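PDB 1Y9W: acetyltransferase from Bacillus cereus, which probably transfers an acyl group, most likely acetyl from acetyl-coenzyme A as in other GNAT-family enzymes, to an acceptor that is not identified. Local coordinates for residues 38-43 with 57-62; 61-66 with 99-104; 105-110 with 126-131. One frame throughout, in Å; residues are numbered along the deposited sequence.

Interaction 1. Residues 38-43 with 57-62; sequences EEVSLV and GTMYFY
Met59 reaches across from strand 51-60 to Glu38 and Val40 of its hairpin partner. Met59 CB lies 3.7 Å from Glu38 O. CG stands anti to the carbonyl carbon (chi1 -64°), and the chain runs straight on through chi2 to SD before bending at chi3, which swings CE back over strand 38-45. There Met59 CE lies 3.9 Å from Glu38 CD and 4.2 Å from Val40 CB. Glu38 runs extended beside Met59, its carboxylate carbon and OE2 against the methyl, while OE1 forms a salt bridge with Lys95 NZ. Methionine suits this place, since its unbranched, apolar chain can bend to lay the methyl against both a glutamate and a valine.

Beneath the side chains the strands pair as an antiparallel hairpin. Met59 N gives a nearly straight bond to Glu38 O (2.7 Å), and Val40 N another to Gly57 O (2.9 Å). Val40 CG1 rests 3.5 Å from Gly57 O. On the face of Glu39 and Thr58 there is a light touch, Glu39 CG meeting Thr58 CG2 at 4.0 Å. The chemistry implies a two-sided hairpin whose register is fixed by backbone bonds: on one face Val40 reaches helix 80-94, Met59 packs on Leu64 and Cys97, and Glu38 is paired with Lys95 at the margin, while the Glu39-Thr58 face stays largely polar.

Interaction 2. Residues 61-66 with 99-104; sequences FYHLHI and LILLDS
Leu101 O receives the backbone N-H of Ile66, N to O 2.9 Å, nearly along its C=O axis, while His65 closes round the same oxygen: His65 CA makes a C-H contact with Leu101 O at 3.1 Å, and the imidazole lays one face over it, His65 CD2 being 3.4 Å from Leu101 O. The ring reaches this position because CG lies anti to the backbone N (chi1 177°), which carries it across to strand 99-105. Its ND1 is held by Asp67, and NE2 meets a water in the ring plane; that water donates to Asp103 OD1, so one water bridges the ring nitrogen and the carboxylate. Asp103 OD2 is in turn bound by Gln133. With both nitrogens engaged, the ring's rotation is fixed.

Strands 63-71 and 99-105 run parallel here, the two ends of a beta-alpha-beta crossover through helix 80-94. Leu101 N donates to Leu64 O (2.8 Å) in the carbonyl plane. Branched chains fill the helix side: Ile66 CD1 rests 4.0 Å from Ile100 CG2 and 3.9 Å from Leu102 CD2, with Leu64 and Ile66 packed on helix 80-94. Beta-branched isoleucine suits such a strand, and its long branch spans two neighbours. On the other face Leu101 lies across His63 and also meets His127 of the second subunit. The chemistry implies an apolar helix side and a hydrated, polar end where the water between His65 and Asp103 links the two strands.

Interaction 3. Residues 105-110 with 126-131; sequences FSFQAP and DHPKGH
Phe105, ending strand 99-105, and Phe107, in the loop that follows, press on the loop that joins strands 119-124 and 133-139 of the GNAT fold, which has a cis peptide before Pro128 and a type II beta turn from Pro128 to His131.

Aromatic pairing comes first. Phe107 turns its edge to the face of His131, the planes at 89° and the centroids 5.2 Å apart, with Phe107 CD2 3.5 Å from His131 CD2. Phe105 makes a similar, more tilted offset edge-to-face pair with His127, its planes at 64°. His127 also meets His63 of the second subunit, so this pair lies at the dimer interface.

Apolar packing centres on Pro128, whose CD reaches 3.6 Å from Phe105 CE1 and also lies near the plane at the edge of the Phe107 ring. Proline suits this place as a compact, apolar ring that can rest against both phenyl rings. Phe105 CB, in turn, sits over one face of Phe107.

Within each segment polar bonds hold the loop in shape. Gln108 OE1 takes the N-H of Phe105, Asp126 OD1 that of Gly130 (N to OD1 2.6 Å), and Pro128 O that of His131. Gly130 has phi of 95°, a conformation that suits glycine at the third position of a type II turn. Ser106 ties the loops together: its OG accepts the N-H of Ser132, and Ser106 OG lies 3.4 Å from His131 CB.

Interactions 1 and 2 belong to one continuous sheet: strands 51-60 and 63-71 adjoin, Thr58 O probably accepts a bond from His65 N, and Leu64 packs against both Val40 and Met59. Interaction 2 is the more buried, its centre about 5 Å from the chain centre, with parallel pairing; interaction 1 is a partly exposed antiparallel hairpin with charged glutamates along its rim. Interaction 3 lies farther out, its centre about 17 Å from the chain centre, and replaces strand pairing with ring and proline packing next to the strand ends. It meets interaction 2 where Ser104 touches Pro110. All three reach the second subunit.

Interaction 1. Residues 38-43 with 57-62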
# COMPACT_ATOMS: atom_id res chain seq x y z
N GLU A 38 13.76 -4.76 0.72
CA GLU A 38 14.64 -4.05 -0.18
C GLU A 38 13.87 -3.27 -1.24
O GLU A 38 12.91 -3.77 -1.83
CB GLU A 38 15.57 -5.06 -0.86
CG GLU A 38 16.49 -4.43 -1.88
CD GLU A 38 17.34 -5.45 -2.60
OE1 GLU A 38 18.06 -5.06 -3.55
OE2 GLU A 38 17.30 -6.65 -2.23
N GLU A 39 14.31 -2.04 -1.47
CA GLU A 39 13.70 -1.18 -2.48
C GLU A 39 14.51 -1.36 -3.76
O GLU A 39 15.73 -1.57 -3.71
CB GLU A 39 13.76 0.28 -2.06
CG GLU A 39 12.73 0.69 -1.01
CD GLU A 39 12.92 2.14 -0.56
OE1 GLU A 39 13.94 2.43 0.11
OE2 GLU A 39 12.06 2.98 -0.89
N VAL A 40 13.84 -1.30 -4.90
CA VAL A 40 14.51 -1.45 -6.17
C VAL A 40 13.93 -0.45 -7.15
O VAL A 40 12.73 -0.17 -7.11
CB VAL A 40 14.32 -2.87 -6.73
CG1 VAL A 40 12.85 -3.18 -6.84
CG2 VAL A 40 14.99 -2.99 -8.10
N SER A 41 14.77 0.11 -8.01
CA SER A 41 14.29 1.06 -9.00
C SER A 41 15.20 1.09 -10.21
O SER A 41 16.42 0.94 -10.09
CB SER A 41 14.18 2.47 -8.40
OG SER A 41 15.44 3.11 -8.35
N LEU A 42 14.59 1.27 -11.37
CA LEU A 42 15.32 1.34 -12.62
C LEU A 42 14.95 2.63 -13.32
O LEU A 42 13.80 3.07 -13.25
CB LEU A 42 14.95 0.15 -13.52
CG LEU A 42 15.38 -1.24 -13.04
CD1 LEU A 42 15.04 -2.26 -14.10
CD2 LEU A 42 16.88 -1.25 -12.78
N VAL A 43 15.92 3.24 -13.99
CA VAL A 43 15.65 4.46 -14.72
C VAL A 43 16.27 4.40 -16.11
O VAL A 43 17.31 3.79 -16.31
CB VAL A 43 16.20 5.72 -14.00
CG1 VAL A 43 15.41 6.00 -12.74
CG2 VAL A 43 17.68 5.55 -13.68
N GLY A 57 9.91 -0.14 -6.88
CA GLY A 57 9.12 -1.13 -6.17
C GLY A 57 9.85 -1.53 -4.91
O GLY A 57 10.98 -1.08 -4.68
N THR A 58 9.21 -2.34 -4.07
CA THR A 58 9.86 -2.80 -2.84
C THR A 58 9.60 -4.29 -2.73
O THR A 58 8.52 -4.78 -3.10
CB THR A 58 9.30 -2.10 -1.57
OG1 THR A 58 8.11 -2.76 -1.15
CG2 THR A 58 8.99 -0.63 -1.83
N MET A 59 10.60 -5.01 -2.22
CA MET A 59 10.51 -6.46 -2.07
C MET A 59 10.51 -6.89 -0.60
O MET A 59 11.15 -6.27 0.25
CB MET A 59 11.68 -7.14 -2.78
CG MET A 59 11.71 -6.97 -4.29
SD MET A 59 13.09 -7.85 -5.04
CE MET A 59 14.36 -6.63 -4.77
N TYR A 60 9.78 -7.97 -0.33
CA TYR A 60 9.70 -8.57 1.00
C TYR A 60 8.73 -9.74 0.92
O TYR A 60 7.91 -9.79 0.01
CB TYR A 60 9.26 -7.55 2.06
CG TYR A 60 7.89 -6.94 1.87
CD1 TYR A 60 7.74 -5.72 1.22
CD2 TYR A 60 6.76 -7.56 2.40
CE1 TYR A 60 6.48 -5.13 1.11
CE2 TYR A 60 5.51 -6.98 2.29
CZ TYR A 60 5.37 -5.77 1.65
OH TYR A 60 4.14 -5.19 1.57
N PHE A 61 8.82 -10.68 1.86
CA PHE A 61 7.94 -11.85 1.83
C PHE A 61 8.14 -12.56 0.50
O PHE A 61 7.30 -13.35 0.06
CB PHE A 61 6.47 -11.44 1.95
CG PHE A 61 6.06 -11.10 3.34
CD1 PHE A 61 6.91 -11.33 4.41
CD2 PHE A 61 4.79 -10.59 3.58
CE1 PHE A 61 6.51 -11.06 5.71
CE2 PHE A 61 4.37 -10.32 4.88
CZ PHE A 61 5.23 -10.56 5.95
N TYR A 62 9.27 -12.26 -0.13
CA TYR A 62 9.63 -12.81 -1.43
C TYR A 62 8.63 -12.48 -2.53
O TYR A 62 8.17 -13.36 -3.26
CB TYR A 62 9.87 -14.32 -1.32
CG TYR A 62 11.18 -14.61 -0.64
CD1 TYR A 62 12.39 -14.20 -1.21
CD2 TYR A 62 11.21 -15.23 0.61
CE1 TYR A 62 13.60 -14.41 -0.54
CE2 TYR A 62 12.42 -15.44 1.28
CZ TYR A 62 13.61 -15.03 0.70
OH TYR A 62 14.80 -15.24 1.36

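Interaction 2. Residues 61-66 with 99-104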
# COMPACT_ATOMS: atom_id res chain seq x y z
N PHE A 61 8.82 -10.68 1.86
CA PHE A 61 7.94 -11.85 1.83
C PHE A 61 8.14 -12.56 0.50
O PHE A 61 7.30 -13.35 0.06
CB PHE A 61 6.47 -11.44 1.95
CG PHE A 61 6.06 -11.10 3.34
CD1 PHE A 61 6.91 -11.33 4.41
CD2 PHE A 61 4.79 -10.59 3.58
CE1 PHE A 61 6.51 -11.06 5.71
CE2 PHE A 61 4.37 -10.32 4.88
CZ PHE A 61 5.23 -10.56 5.95
N TYR A 62 9.27 -12.26 -0.13
CA TYR A 62 9.63 -12.81 -1.43
C TYR A 62 8.63 -12.48 -2.53
O TYR A 62 8.17 -13.36 -3.26
CB TYR A 62 9.87 -14.32 -1.32
CG TYR A 62 11.18 -14.61 -0.64
CD1 TYR A 62 12.39 -14.20 -1.21
CD2 TYR A 62 11.21 -15.23 0.61
CE1 TYR A 62 13.60 -14.41 -0.54
CE2 TYR A 62 12.42 -15.44 1.28
CZ TYR A 62 13.61 -15.03 0.70
OH TYR A 62 14.80 -15.24 1.36
N HIS A 63 8.32 -11.20 -2.64
CA HIS A 63 7.43 -10.71 -3.68
C HIS A 63 7.84 -9.28 -4.00
O HIS A 63 8.45 -8.60 -3.17
CB HIS A 63 5.96 -10.74 -3.22
CG HIS A 63 5.49 -9.46 -2.61
ND1 HIS A 63 4.49 -8.69 -3.17
CD2 HIS A 63 5.87 -8.81 -1.49
CE1 HIS A 63 4.28 -7.63 -2.42
NE2 HIS A 63 5.11 -7.67 -1.40
N LEU A 64 7.50 -8.85 -5.21
CA LEU A 64 7.79 -7.49 -5.64
C LEU A 64 6.49 -6.70 -5.78
O LEU A 64 5.56 -7.13 -6.46
CB LEU A 64 8.51 -7.49 -6.98
CG LEU A 64 8.56 -6.11 -7.64
CD1 LEU A 64 9.40 -5.16 -6.80
CD2 LEU A 64 9.12 -6.21 -9.05
N HIS A 65 6.42 -5.54 -5.13
CA HIS A 65 5.24 -4.71 -5.29
C HIS A 65 5.73 -3.51 -6.06
O HIS A 65 6.66 -2.82 -5.61
CB HIS A 65 4.66 -4.26 -3.95
CG HIS A 65 3.48 -3.33 -4.11
ND1 HIS A 65 3.63 -1.98 -4.32
CD2 HIS A 65 2.16 -3.59 -4.17
CE1 HIS A 65 2.44 -1.44 -4.51
NE2 HIS A 65 1.53 -2.39 -4.43
N ILE A 66 5.15 -3.27 -7.23
CA ILE A 66 5.55 -2.13 -8.03
C ILE A 66 4.80 -0.90 -7.54
O ILE A 66 3.58 -0.83 -7.63
CB ILE A 66 5.27 -2.36 -9.52
CG1 ILE A 66 6.09 -3.56 -10.01
CG2 ILE A 66 5.64 -1.12 -10.33
CD1 ILE A 66 5.86 -3.91 -11.46
N LEU A 99 6.11 -13.73 -6.73
CA LEU A 99 4.93 -12.98 -7.10
C LEU A 99 5.20 -11.49 -7.25
O LEU A 99 6.14 -10.95 -6.65
CB LEU A 99 3.88 -13.20 -6.01
CG LEU A 99 2.69 -12.25 -5.83
CD1 LEU A 99 1.62 -12.52 -6.88
CD2 LEU A 99 2.13 -12.46 -4.44
N ILE A 100 4.38 -10.83 -8.06
CA ILE A 100 4.47 -9.38 -8.26
C ILE A 100 3.07 -8.80 -8.06
O ILE A 100 2.10 -9.30 -8.64
CB ILE A 100 4.92 -9.01 -9.68
CG1 ILE A 100 6.25 -9.69 -10.00
CG2 ILE A 100 5.08 -7.49 -9.79
CD1 ILE A 100 6.78 -9.39 -11.38
N LEU A 101 2.97 -7.77 -7.23
CA LEU A 101 1.69 -7.12 -6.97
C LEU A 101 1.79 -5.65 -7.32
O LEU A 101 2.84 -5.04 -7.16
CB LEU A 101 1.31 -7.24 -5.49
CG LEU A 101 1.05 -8.62 -4.91
CD1 LEU A 101 0.92 -8.52 -3.40
CD2 LEU A 101 -0.22 -9.21 -5.52
N LEU A 102 0.69 -5.10 -7.81
CA LEU A 102 0.62 -3.69 -8.17
C LEU A 102 -0.85 -3.31 -8.36
O LEU A 102 -1.70 -4.18 -8.57
CB LEU A 102 1.40 -3.42 -9.46
CG LEU A 102 0.87 -4.05 -10.75
CD1 LEU A 102 -0.26 -3.21 -11.32
CD2 LEU A 102 1.99 -4.13 -11.78
N ASP A 103 -1.16 -2.03 -8.25
CA ASP A 103 -2.53 -1.59 -8.48
C ASP A 103 -2.43 -0.43 -9.43
O ASP A 103 -1.37 0.20 -9.55
CB ASP A 103 -3.23 -1.17 -7.18
CG ASP A 103 -2.58 0.02 -6.52
OD1 ASP A 103 -1.80 -0.19 -5.56
OD2 ASP A 103 -2.86 1.16 -6.95
N SER A 104 -3.52 -0.15 -10.12
CA SER A 104 -3.55 0.93 -11.09
C SER A 104 -4.96 1.50 -11.17
O SER A 104 -5.93 0.76 -11.32
CB SER A 104 -3.12 0.39 -12.46
OG SER A 104 -2.96 1.42 -13.41
O HOH W 1 -1.18 -2.64 -4.74
O HOH W 2 1.18 -0.10 -7.81

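Interaction 3. Residues 105-110 with 126-131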
# COMPACT_ATOMS: atom_id res chain seq x y z
N PHE A 105 -5.07 2.82 -11.04
CA PHE A 105 -6.36 3.48 -11.13
C PHE A 105 -6.76 3.50 -12.60
O PHE A 105 -5.92 3.35 -13.49
CB PHE A 105 -6.26 4.90 -10.59
CG PHE A 105 -6.26 4.98 -9.09
CD1 PHE A 105 -7.45 4.90 -8.38
CD2 PHE A 105 -5.07 5.10 -8.39
CE1 PHE A 105 -7.46 4.95 -6.98
CE2 PHE A 105 -5.07 5.15 -6.99
CZ PHE A 105 -6.27 5.07 -6.29
N SER A 106 -8.05 3.69 -12.85
CA SER A 106 -8.57 3.74 -14.21
C SER A 106 -7.87 4.81 -15.05
O SER A 106 -7.73 4.66 -16.26
CB SER A 106 -10.08 4.00 -14.17
OG SER A 106 -10.40 5.04 -13.27
N PHE A 107 -7.42 5.88 -14.41
CA PHE A 107 -6.75 6.95 -15.15
C PHE A 107 -5.23 6.75 -15.27
O PHE A 107 -4.51 7.66 -15.69
CB PHE A 107 -7.06 8.31 -14.49
CG PHE A 107 -6.74 8.36 -13.03
CD1 PHE A 107 -5.44 8.55 -12.59
CD2 PHE A 107 -7.75 8.19 -12.09
CE1 PHE A 107 -5.14 8.57 -11.24
CE2 PHE A 107 -7.46 8.21 -10.72
CZ PHE A 107 -6.15 8.40 -10.30
N GLN A 108 -4.76 5.55 -14.92
CA GLN A 108 -3.34 5.21 -14.99
C GLN A 108 -3.06 4.04 -15.92
O GLN A 108 -2.14 3.26 -15.68
CB GLN A 108 -2.81 4.86 -13.60
CG GLN A 108 -3.00 5.91 -12.54
CD GLN A 108 -2.36 5.50 -11.23
OE1 GLN A 108 -2.55 4.38 -10.75
NE2 GLN A 108 -1.60 6.41 -10.64
N ALA A 109 -3.86 3.89 -16.96
CA ALA A 109 -3.67 2.81 -17.94
C ALA A 109 -3.55 1.37 -17.40
O ALA A 109 -2.51 0.73 -17.57
CB ALA A 109 -2.45 3.14 -18.81
N PRO A 110 -4.60 0.85 -16.74
CA PRO A 110 -4.55 -0.52 -16.22
C PRO A 110 -4.47 -1.59 -17.31
O PRO A 110 -4.04 -2.72 -17.06
CB PRO A 110 -5.81 -0.62 -15.37
CG PRO A 110 -6.74 0.37 -16.01
CD PRO A 110 -5.83 1.53 -16.29
N ASP A 126 -15.72 3.12 -8.28
CA ASP A 126 -15.95 4.50 -7.87
C ASP A 126 -15.04 5.02 -6.76
O ASP A 126 -15.50 5.41 -5.68
CB ASP A 126 -17.41 4.69 -7.45
CG ASP A 126 -17.92 6.08 -7.77
OD1 ASP A 126 -17.14 6.89 -8.31
OD2 ASP A 126 -19.10 6.35 -7.48
N HIS A 127 -13.74 5.01 -7.02
CA HIS A 127 -12.75 5.51 -6.07
C HIS A 127 -11.47 5.82 -6.82
O HIS A 127 -10.91 4.94 -7.46
CB HIS A 127 -12.44 4.50 -4.99
CG HIS A 127 -11.26 4.89 -4.14
ND1 HIS A 127 -10.13 4.10 -4.03
CD2 HIS A 127 -11.01 6.00 -3.42
CE1 HIS A 127 -9.24 4.72 -3.28
NE2 HIS A 127 -9.75 5.88 -2.89
N PRO A 128 -11.04 7.09 -6.82
CA PRO A 128 -11.77 8.17 -6.15
C PRO A 128 -13.09 8.34 -6.91
O PRO A 128 -13.26 7.74 -7.97
CB PRO A 128 -10.84 9.37 -6.29
CG PRO A 128 -10.10 9.08 -7.58
CD PRO A 128 -9.82 7.59 -7.47
N LYS A 129 -14.01 9.13 -6.38
CA LYS A 129 -15.30 9.32 -7.03
C LYS A 129 -15.13 9.65 -8.50
O LYS A 129 -14.43 10.60 -8.86
CB LYS A 129 -16.10 10.43 -6.34
CG LYS A 129 -17.54 10.54 -6.84
CD LYS A 129 -18.39 11.52 -6.03
CE LYS A 129 -18.00 12.98 -6.31
NZ LYS A 129 -18.29 13.36 -7.73
N GLY A 130 -15.78 8.85 -9.35
CA GLY A 130 -15.70 9.05 -10.79
C GLY A 130 -14.63 8.23 -11.48
O GLY A 130 -14.43 8.33 -12.69
N HIS A 131 -13.94 7.40 -10.70
CA HIS A 131 -12.88 6.55 -11.22
C HIS A 131 -12.89 5.21 -10.48
O HIS A 131 -13.79 4.94 -9.69
CB HIS A 131 -11.52 7.25 -11.01
CG HIS A 131 -11.48 8.66 -11.52
ND1 HIS A 131 -11.93 9.74 -10.78
CD2 HIS A 131 -11.06 9.17 -12.70
CE1 HIS A 131 -11.79 10.84 -11.48
NE2 HIS A 131 -11.26 10.53 -12.65